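Local atomic coordinates of ribose 5-phosphate isomerase (Trypanosoma cruzi, PDB entry 3M1P), a protein that probably interconverts ribose 5-phosphate and ribulose 5-phosphate. Residues A[3-17]-A[30-44]. The protein carries 1 engineered substitution. Numbering follows the deposited sequence.
Sequences RRVAIGTDHPAFAIH and EFVPVYCGPKTAESV
Arg3 N donates to Glu30 O at 2.6 Å, the first rung between two neighbouring strands. The carbonyl of Val32 takes the N-H of Val5 (N to O 2.8 Å) and a CA-H...O contact from Arg4; Val34 O likewise receives one N-H, from Ile7, and one CA-H, from Ala6. With Arg3 O and Val5 O serving Val32 N and Val34 N, this is regular parallel pairing of strands 3-9 and 31-35, and Cys36 N to Ile7 O (2.7 Å) closes it. Near the N-terminal end Arg3, bent at chi2 and chi3, runs alongside Phe31 and turns one guanidinium face to ring atom CE1, while its NE forms a salt bridge with Glu63. Ile7 sets CD1 against Pro33 CB at 3.6 Å and CG2 at the edge of the Tyr35 ring. With CG anti to the backbone N (chi1 -177°), that ring reaches back toward 3-17, and Gly37 N sits over the centre of one face; its hydroxyl donates to Pro38 O (OH to O 2.6 Å), tying the strand to the loop after it. Farther on, Phe14 lays one ring face over the Thr40-Ala41 peptide, with Pro38 O at its edge. His11, whose nearest side-chain atom is about 3 Å from a phosphate ion, probably from the crystallisation liquor, receives Ser43 CA over a ring face in a CH-pi contact (4.1 Å to the centroid). One water donates to both Asp10 OD2 and Val44 O. Strand 31-35 is outermost in the chain's parallel Rossmann-like sheet, joined to 3-9 by a beta-alpha-beta crossover through helix 17-26; that helix packs on Val5, Ile7 and Pro33, helix 46-58 on Ala6 and Cys36, and strand 64-69 flanks 3-9.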
ATOM      1  N   ARG A   3      -6.647  23.636 -17.525  1.00 26.60           N
ATOM      2  CA  ARG A   3      -7.302  22.327 -17.543  1.00 24.99           C
ATOM      3  C   ARG A   3      -8.176  22.084 -16.321  1.00 23.82           C
ATOM      4  O   ARG A   3      -7.695  22.048 -15.178  1.00 23.79           O
ATOM      5  CB  ARG A   3      -6.307  21.179 -17.823  1.00 24.97           C
ATOM      6  CG  ARG A   3      -4.846  21.451 -17.497  1.00 25.42           C
ATOM      7  CD  ARG A   3      -3.862  20.886 -18.545  1.00 25.28           C
ATOM      8  NE  ARG A   3      -4.064  19.469 -18.862  1.00 26.53           N
ATOM      9  CZ  ARG A   3      -3.114  18.533 -18.863  1.00 26.23           C
ATOM     10  NH1 ARG A   3      -1.856  18.837 -18.573  1.00 26.07           N
ATOM     11  NH2 ARG A   3      -3.424  17.281 -19.174  1.00 26.98           N
ATOM     12  N   ARG A   4      -9.476  21.956 -16.583  1.00 21.94           N
ATOM     13  CA  ARG A   4     -10.475  21.830 -15.538  1.00 20.54           C
ATOM     14  C   ARG A   4     -10.430  20.425 -14.958  1.00 19.71           C
ATOM     15  O   ARG A   4     -10.234  19.457 -15.684  1.00 19.75           O
ATOM     16  CB  ARG A   4     -11.874  22.161 -16.074  1.00 20.52           C
ATOM     17  CG  ARG A   4     -11.970  23.531 -16.781  1.00 21.08           C
ATOM     18  CD  ARG A   4     -13.402  23.828 -17.201  1.00 19.89           C
ATOM     19  NE  ARG A   4     -14.192  24.305 -16.077  1.00 18.96           N
ATOM     20  CZ  ARG A   4     -15.439  23.923 -15.822  1.00 18.78           C
ATOM     21  NH1 ARG A   4     -16.053  23.052 -16.614  1.00 18.75           N
ATOM     22  NH2 ARG A   4     -16.075  24.421 -14.782  1.00 17.00           N
ATOM     23  N   VAL A   5     -10.591  20.338 -13.641  1.00 18.71           N
ATOM     24  CA  VAL A   5     -10.507  19.085 -12.911  1.00 17.36           C
ATOM     25  C   VAL A   5     -11.697  19.012 -11.964  1.00 17.13           C
ATOM     26  O   VAL A   5     -11.718  19.678 -10.930  1.00 17.22           O
ATOM     27  CB  VAL A   5      -9.170  18.988 -12.105  1.00 17.39           C
ATOM     28  CG1 VAL A   5      -9.140  17.736 -11.195  1.00 16.09           C
ATOM     29  CG2 VAL A   5      -7.975  19.006 -13.031  1.00 16.36           C
ATOM     30  N   ALA A   6     -12.695  18.204 -12.305  1.00 17.04           N
ATOM     31  CA  ALA A   6     -13.886  18.127 -11.456  1.00 16.64           C
ATOM     32  C   ALA A   6     -13.628  17.247 -10.239  1.00 16.41           C
ATOM     33  O   ALA A   6     -13.037  16.185 -10.356  1.00 16.26           O
ATOM     34  CB  ALA A   6     -15.105  17.635 -12.250  1.00 16.64           C
ATOM     35  N   ILE A   7     -14.076  17.698  -9.073  1.00 16.57           N
ATOM     36  CA  ILE A   7     -13.857  16.959  -7.839  1.00 16.88           C
ATOM     37  C   ILE A   7     -15.187  16.522  -7.224  1.00 17.70           C
ATOM     38  O   ILE A   7     -16.098  17.337  -7.057  1.00 18.32           O
ATOM     39  CB  ILE A   7     -13.024  17.788  -6.807  1.00 16.73           C
ATOM     40  CG1 ILE A   7     -11.648  18.154  -7.383  1.00 16.26           C
ATOM     41  CG2 ILE A   7     -12.899  17.020  -5.471  1.00 15.99           C
ATOM     42  CD1 ILE A   7     -10.971  19.368  -6.725  1.00 16.43           C
ATOM     43  N   GLY A   8     -15.299  15.235  -6.897  1.00 18.20           N
ATOM     44  CA  GLY A   8     -16.455  14.727  -6.152  1.00 18.68           C
ATOM     45  C   GLY A   8     -16.036  13.893  -4.951  1.00 19.44           C
ATOM     46  O   GLY A   8     -14.935  13.344  -4.928  1.00 19.07           O
ATOM     47  N   THR A   9     -16.904  13.822  -3.944  1.00 20.43           N
ATOM     48  CA  THR A   9     -16.690  12.965  -2.771  1.00 21.83           C
ATOM     49  C   THR A   9     -18.021  12.374  -2.310  1.00 22.90           C
ATOM     50  O   THR A   9     -19.089  12.795  -2.773  1.00 23.01           O
ATOM     51  CB  THR A   9     -16.044  13.729  -1.549  1.00 21.52           C
ATOM     52  OG1 THR A   9     -17.020  14.556  -0.907  1.00 22.26           O
ATOM     53  CG2 THR A   9     -14.872  14.583  -1.958  1.00 20.72           C
ATOM     54  N   ASP A  10     -17.957  11.395  -1.414  1.00 24.11           N
ATOM     55  CA  ASP A  10     -19.123  11.058  -0.601  1.00 25.69           C
ATOM     56  C   ASP A  10     -18.931  11.643   0.810  1.00 26.21           C
ATOM     57  O   ASP A  10     -18.069  12.507   1.000  1.00 26.30           O
ATOM     58  CB  ASP A  10     -19.435   9.552  -0.620  1.00 25.77           C
ATOM     59  CG  ASP A  10     -18.364   8.707   0.042  1.00 28.11           C
ATOM     60  OD1 ASP A  10     -17.262   9.224   0.353  1.00 28.25           O
ATOM     61  OD2 ASP A  10     -18.646   7.503   0.264  1.00 31.43           O
ATOM     62  N   HIS A  11     -19.725  11.196   1.779  1.00 27.06           N
ATOM     63  CA  HIS A  11     -19.731  11.802   3.117  1.00 28.33           C
ATOM     64  C   HIS A  11     -18.409  11.737   3.900  1.00 28.68           C
ATOM     65  O   HIS A  11     -17.939  12.781   4.340  1.00 29.08           O
ATOM     66  CB  HIS A  11     -20.911  11.296   3.964  1.00 28.82           C
ATOM     67  CG  HIS A  11     -21.232   9.848   3.749  1.00 31.14           C
ATOM     68  ND1 HIS A  11     -21.202   8.919   4.767  1.00 33.26           N
ATOM     69  CD2 HIS A  11     -21.561   9.167   2.625  1.00 32.41           C
ATOM     70  CE1 HIS A  11     -21.506   7.728   4.281  1.00 34.28           C
ATOM     71  NE2 HIS A  11     -21.730   7.852   2.983  1.00 34.73           N
ATOM     72  N   PRO A  12     -17.801  10.528   4.070  1.00 28.94           N
ATOM     73  CA  PRO A  12     -16.572  10.493   4.867  1.00 29.03           C
ATOM     74  C   PRO A  12     -15.410  11.304   4.272  1.00 28.97           C
ATOM     75  O   PRO A  12     -14.596  11.852   5.029  1.00 29.34           O
ATOM     76  CB  PRO A  12     -16.218   9.000   4.924  1.00 29.32           C
ATOM     77  CG  PRO A  12     -16.919   8.374   3.781  1.00 29.37           C
ATOM     78  CD  PRO A  12     -18.157   9.182   3.566  1.00 28.87           C
ATOM     79  N   ALA A  13     -15.348  11.383   2.941  1.00 28.41           N
ATOM     80  CA  ALA A  13     -14.303  12.133   2.237  1.00 27.51           C
ATOM     81  C   ALA A  13     -14.592  13.633   2.149  1.00 27.45           C
ATOM     82  O   ALA A  13     -13.737  14.412   1.720  1.00 26.87           O
ATOM     83  CB  ALA A  13     -14.088  11.560   0.854  1.00 27.59           C
ATOM     84  N   PHE A  14     -15.801  14.040   2.544  1.00 27.70           N
ATOM     85  CA  PHE A  14     -16.142  15.465   2.607  1.00 27.70           C
ATOM     86  C   PHE A  14     -15.175  16.249   3.507  1.00 27.23           C
ATOM     87  O   PHE A  14     -14.775  17.361   3.181  1.00 27.27           O
ATOM     88  CB  PHE A  14     -17.599  15.687   3.047  1.00 28.30           C
ATOM     89  CG  PHE A  14     -17.928  17.130   3.322  1.00 28.91           C
ATOM     90  CD1 PHE A  14     -18.180  18.009   2.274  1.00 29.92           C
ATOM     91  CD2 PHE A  14     -17.931  17.619   4.629  1.00 30.83           C
ATOM     92  CE1 PHE A  14     -18.460  19.356   2.523  1.00 30.48           C
ATOM     93  CE2 PHE A  14     -18.212  18.959   4.893  1.00 30.72           C
ATOM     94  CZ  PHE A  14     -18.474  19.825   3.832  1.00 30.72           C
ATOM     95  N   ALA A  15     -14.780  15.657   4.627  1.00 27.37           N
ATOM     96  CA  ALA A  15     -13.819  16.291   5.547  1.00 27.17           C
ATOM     97  C   ALA A  15     -12.506  16.740   4.878  1.00 26.82           C
ATOM     98  O   ALA A  15     -11.792  17.599   5.406  1.00 26.72           O
ATOM     99  CB  ALA A  15     -13.526  15.359   6.729  1.00 27.67           C
ATOM    100  N   ILE A  16     -12.186  16.162   3.721  1.00 25.92           N
ATOM    101  CA  ILE A  16     -10.920  16.476   3.062  1.00 25.34           C
ATOM    102  C   ILE A  16     -11.081  17.166   1.703  1.00 24.90           C
ATOM    103  O   ILE A  16     -10.133  17.245   0.934  1.00 24.29           O
ATOM    104  CB  ILE A  16      -9.974  15.232   2.966  1.00 25.23           C
ATOM    105  CG1 ILE A  16     -10.552  14.163   2.024  1.00 25.55           C
ATOM    106  CG2 ILE A  16      -9.694  14.672   4.373  1.00 25.00           C
ATOM    107  CD1 ILE A  16      -9.534  13.188   1.457  1.00 25.41           C
ATOM    108  N   HIS A  17     -12.269  17.692   1.420  1.00 24.94           N
ATOM    109  CA  HIS A  17     -12.528  18.240   0.086  1.00 25.39           C
ATOM    110  C   HIS A  17     -11.723  19.509  -0.218  1.00 25.42           C
ATOM    111  O   HIS A  17     -11.340  19.744  -1.370  1.00 25.49           O
ATOM    112  CB  HIS A  17     -14.032  18.425  -0.154  1.00 25.94           C
ATOM    113  CG  HIS A  17     -14.623  19.610   0.539  1.00 26.93           C
ATOM    114  ND1 HIS A  17     -14.935  20.775  -0.126  1.00 29.05           N
ATOM    115  CD2 HIS A  17     -14.947  19.818   1.837  1.00 28.47           C
ATOM    116  CE1 HIS A  17     -15.436  21.649   0.731  1.00 29.39           C
ATOM    117  NE2 HIS A  17     -15.449  21.093   1.931  1.00 29.70           N
ATOM    118  N   GLU A  30      -1.928  25.687 -14.112  1.00 25.72           N
ATOM    119  CA  GLU A  30      -2.781  25.295 -15.232  1.00 25.43           C
ATOM    120  C   GLU A  30      -3.955  24.367 -14.861  1.00 24.85           C
ATOM    121  O   GLU A  30      -4.806  24.101 -15.706  1.00 25.10           O
ATOM    122  CB  GLU A  30      -1.966  24.659 -16.356  1.00 25.32           C
ATOM    123  CG  GLU A  30      -1.560  23.210 -16.085  1.00 26.77           C
ATOM    124  CD  GLU A  30      -0.132  23.085 -15.587  1.00 28.21           C
ATOM    125  OE1 GLU A  30       0.251  23.796 -14.624  1.00 28.83           O
ATOM    126  OE2 GLU A  30       0.608  22.278 -16.181  1.00 28.39           O
ATOM    127  N   PHE A  31      -3.995  23.867 -13.628  1.00 23.70           N
ATOM    128  CA  PHE A  31      -5.062  22.956 -13.207  1.00 23.23           C
ATOM    129  C   PHE A  31      -6.110  23.682 -12.370  1.00 23.00           C
ATOM    130  O   PHE A  31      -5.800  24.219 -11.315  1.00 22.69           O
ATOM    131  CB  PHE A  31      -4.489  21.747 -12.440  1.00 22.58           C
ATOM    132  CG  PHE A  31      -3.565  20.895 -13.265  1.00 22.21           C
ATOM    133  CD1 PHE A  31      -4.076  19.960 -14.169  1.00 21.98           C
ATOM    134  CD2 PHE A  31      -2.181  21.033 -13.153  1.00 20.33           C
ATOM    135  CE1 PHE A  31      -3.219  19.177 -14.947  1.00 21.60           C
ATOM    136  CE2 PHE A  31      -1.321  20.268 -13.922  1.00 19.82           C
ATOM    137  CZ  PHE A  31      -1.834  19.335 -14.825  1.00 21.58           C
ATOM    138  N   VAL A  32      -7.354  23.684 -12.837  1.00 23.32           N
ATOM    139  CA  VAL A  32      -8.435  24.387 -12.137  1.00 23.21           C
ATOM    140  C   VAL A  32      -9.424  23.433 -11.469  1.00 23.50           C
ATOM    141  O   VAL A  32     -10.153  22.718 -12.165  1.00 23.85           O
ATOM    142  CB  VAL A  32      -9.223  25.337 -13.088  1.00 23.70           C
ATOM    143  CG1 VAL A  32     -10.199  26.204 -12.287  1.00 22.34           C
ATOM    144  CG2 VAL A  32      -8.262  26.196 -13.931  1.00 22.56           C
ATOM    145  N   PRO A  33      -9.462  23.420 -10.120  1.00 23.75           N
ATOM    146  CA  PRO A  33     -10.430  22.566  -9.435  1.00 24.25           C
ATOM    147  C   PRO A  33     -11.863  23.083  -9.585  1.00 24.88           C
ATOM    148  O   PRO A  33     -12.115  24.296  -9.478  1.00 25.01           O
ATOM    149  CB  PRO A  33      -9.993  22.619  -7.968  1.00 23.99           C
ATOM    150  CG  PRO A  33      -9.173  23.842  -7.837  1.00 23.80           C
ATOM    151  CD  PRO A  33      -8.615  24.181  -9.178  1.00 23.75           C
ATOM    152  N   VAL A  34     -12.773  22.155  -9.856  1.00 25.18           N
ATOM    153  CA  VAL A  34     -14.197  22.435  -9.976  1.00 25.56           C
ATOM    154  C   VAL A  34     -14.857  21.517  -8.969  1.00 25.99           C
ATOM    155  O   VAL A  34     -15.041  20.318  -9.212  1.00 25.48           O
ATOM    156  CB  VAL A  34     -14.720  22.150 -11.424  1.00 25.57           C
ATOM    157  CG1 VAL A  34     -16.193  22.517 -11.565  1.00 25.67           C
ATOM    158  CG2 VAL A  34     -13.880  22.884 -12.464  1.00 24.78           C
ATOM    159  N   TYR A  35     -15.180  22.065  -7.808  1.00 27.02           N
ATOM    160  CA  TYR A  35     -15.734  21.235  -6.752  1.00 28.19           C
ATOM    161  C   TYR A  35     -17.218  20.920  -6.971  1.00 29.40           C
ATOM    162  O   TYR A  35     -18.061  21.829  -7.020  1.00 29.42           O
ATOM    163  CB  TYR A  35     -15.482  21.812  -5.362  1.00 27.64           C
ATOM    164  CG  TYR A  35     -15.997  20.889  -4.296  1.00 27.57           C
ATOM    165  CD1 TYR A  35     -15.384  19.652  -4.061  1.00 26.91           C
ATOM    166  CD2 TYR A  35     -17.124  21.228  -3.542  1.00 27.86           C
ATOM    167  CE1 TYR A  35     -15.883  18.781  -3.097  1.00 26.60           C
ATOM    168  CE2 TYR A  35     -17.626  20.365  -2.577  1.00 27.26           C
ATOM    169  CZ  TYR A  35     -16.998  19.149  -2.354  1.00 26.96           C
ATOM    170  OH  TYR A  35     -17.497  18.301  -1.390  1.00 26.92           O
ATOM    171  N   CYS A  36     -17.511  19.622  -7.094  1.00 30.24           N
ATOM    172  CA  CYS A  36     -18.845  19.133  -7.408  1.00 31.53           C
ATOM    173  C   CYS A  36     -19.324  18.103  -6.388  1.00 32.26           C
ATOM    174  O   CYS A  36     -20.258  17.357  -6.657  1.00 32.56           O
ATOM    175  CB  CYS A  36     -18.867  18.525  -8.819  1.00 31.23           C
ATOM    176  SG  CYS A  36     -18.544  19.702 -10.161  1.00 33.80           S
ATOM    177  N   GLY A  37     -18.686  18.064  -5.224  1.00 33.49           N
ATOM    178  CA  GLY A  37     -19.024  17.084  -4.190  1.00 34.86           C
ATOM    179  C   GLY A  37     -20.057  17.679  -3.255  1.00 36.49           C
ATOM    180  O   GLY A  37     -20.541  18.786  -3.504  1.00 36.28           O
ATOM    181  N   PRO A  38     -20.394  16.965  -2.163  1.00 37.66           N
ATOM    182  CA  PRO A  38     -21.427  17.485  -1.277  1.00 38.89           C
ATOM    183  C   PRO A  38     -21.006  18.842  -0.711  1.00 40.38           C
ATOM    184  O   PRO A  38     -19.811  19.073  -0.475  1.00 40.43           O
ATOM    185  CB  PRO A  38     -21.508  16.437  -0.161  1.00 38.67           C
ATOM    186  CG  PRO A  38     -20.858  15.237  -0.691  1.00 38.02           C
ATOM    187  CD  PRO A  38     -19.836  15.699  -1.665  1.00 37.59           C
ATOM    188  N   LYS A  39     -21.975  19.737  -0.531  1.00 42.03           N
ATOM    189  CA  LYS A  39     -21.705  21.051   0.059  1.00 43.66           C
ATOM    190  C   LYS A  39     -21.585  20.954   1.580  1.00 44.19           C
ATOM    191  O   LYS A  39     -21.044  21.858   2.214  1.00 44.56           O
ATOM    192  CB  LYS A  39     -22.776  22.082  -0.349  1.00 44.20           C
ATOM    193  CG  LYS A  39     -22.892  22.307  -1.873  1.00 44.60           C
ATOM    194  CD  LYS A  39     -23.554  23.640  -2.235  1.00 44.66           C
ATOM    195  CE  LYS A  39     -23.737  23.763  -3.758  1.00 46.11           C
ATOM    196  NZ  LYS A  39     -23.772  25.184  -4.238  1.00 46.48           N
ATOM    197  N   THR A  40     -22.072  19.849   2.155  1.00 44.90           N
ATOM    198  CA  THR A  40     -22.023  19.615   3.605  1.00 45.77           C
ATOM    199  C   THR A  40     -21.671  18.163   3.972  1.00 46.04           C
ATOM    200  O   THR A  40     -21.516  17.315   3.088  1.00 46.23           O
ATOM    201  CB  THR A  40     -23.344  20.023   4.293  1.00 46.12           C
ATOM    202  OG1 THR A  40     -24.458  19.460   3.582  1.00 46.69           O
ATOM    203  CG2 THR A  40     -23.482  21.552   4.337  1.00 46.65           C
ATOM    204  N   ALA A  41     -21.556  17.888   5.275  1.00 46.18           N
ATOM    205  CA  ALA A  41     -21.092  16.586   5.802  1.00 45.97           C
ATOM    206  C   ALA A  41     -22.159  15.480   5.810  1.00 45.85           C
ATOM    207  O   ALA A  41     -21.894  14.338   6.242  1.00 45.87           O
ATOM    208  CB  ALA A  41     -20.496  16.765   7.218  1.00 46.16           C
ATOM    209  N   GLU A  42     -23.353  15.832   5.333  1.00 45.25           N
ATOM    210  CA  GLU A  42     -24.495  14.925   5.246  1.00 44.86           C
ATOM    211  C   GLU A  42     -24.185  13.632   4.471  1.00 43.82           C
ATOM    212  O   GLU A  42     -23.424  13.648   3.487  1.00 43.64           O
ATOM    213  CB  GLU A  42     -25.687  15.648   4.601  1.00 45.06           C
ATOM    214  CG  GLU A  42     -25.405  16.231   3.195  1.00 46.17           C
ATOM    215  CD  GLU A  42     -26.672  16.668   2.455  1.00 46.50           C
ATOM    216  OE1 GLU A  42     -27.347  17.616   2.929  1.00 48.76           O
ATOM    217  OE2 GLU A  42     -26.983  16.073   1.395  1.00 47.98           O
ATOM    218  N   SER A  43     -24.780  12.527   4.928  1.00 42.27           N
ATOM    219  CA  SER A  43     -24.656  11.229   4.268  1.00 40.68           C
ATOM    220  C   SER A  43     -25.207  11.267   2.832  1.00 39.20           C
ATOM    221  O   SER A  43     -26.327  11.731   2.591  1.00 39.27           O
ATOM    222  CB  SER A  43     -25.365  10.142   5.086  1.00 41.01           C
ATOM    223  OG  SER A  43     -25.051   8.844   4.611  1.00 41.26           O
ATOM    224  N   VAL A  44     -24.394  10.795   1.890  1.00 36.87           N
ATOM    225  CA  VAL A  44     -24.764  10.730   0.481  1.00 34.56           C
ATOM    226  C   VAL A  44     -24.452   9.340  -0.094  1.00 32.99           C
ATOM    227  O   VAL A  44     -23.862   8.495   0.588  1.00 32.66           O
ATOM    228  CB  VAL A  44     -24.063  11.840  -0.356  1.00 34.69           C
ATOM    229  CG1 VAL A  44     -24.647  13.223  -0.034  1.00 34.65           C
ATOM    230  CG2 VAL A  44     -22.569  11.826  -0.139  1.00 34.49           C
TER
HETATM  231  O   HOH W   1     -21.746   6.822  -0.362  1.00 27.58           O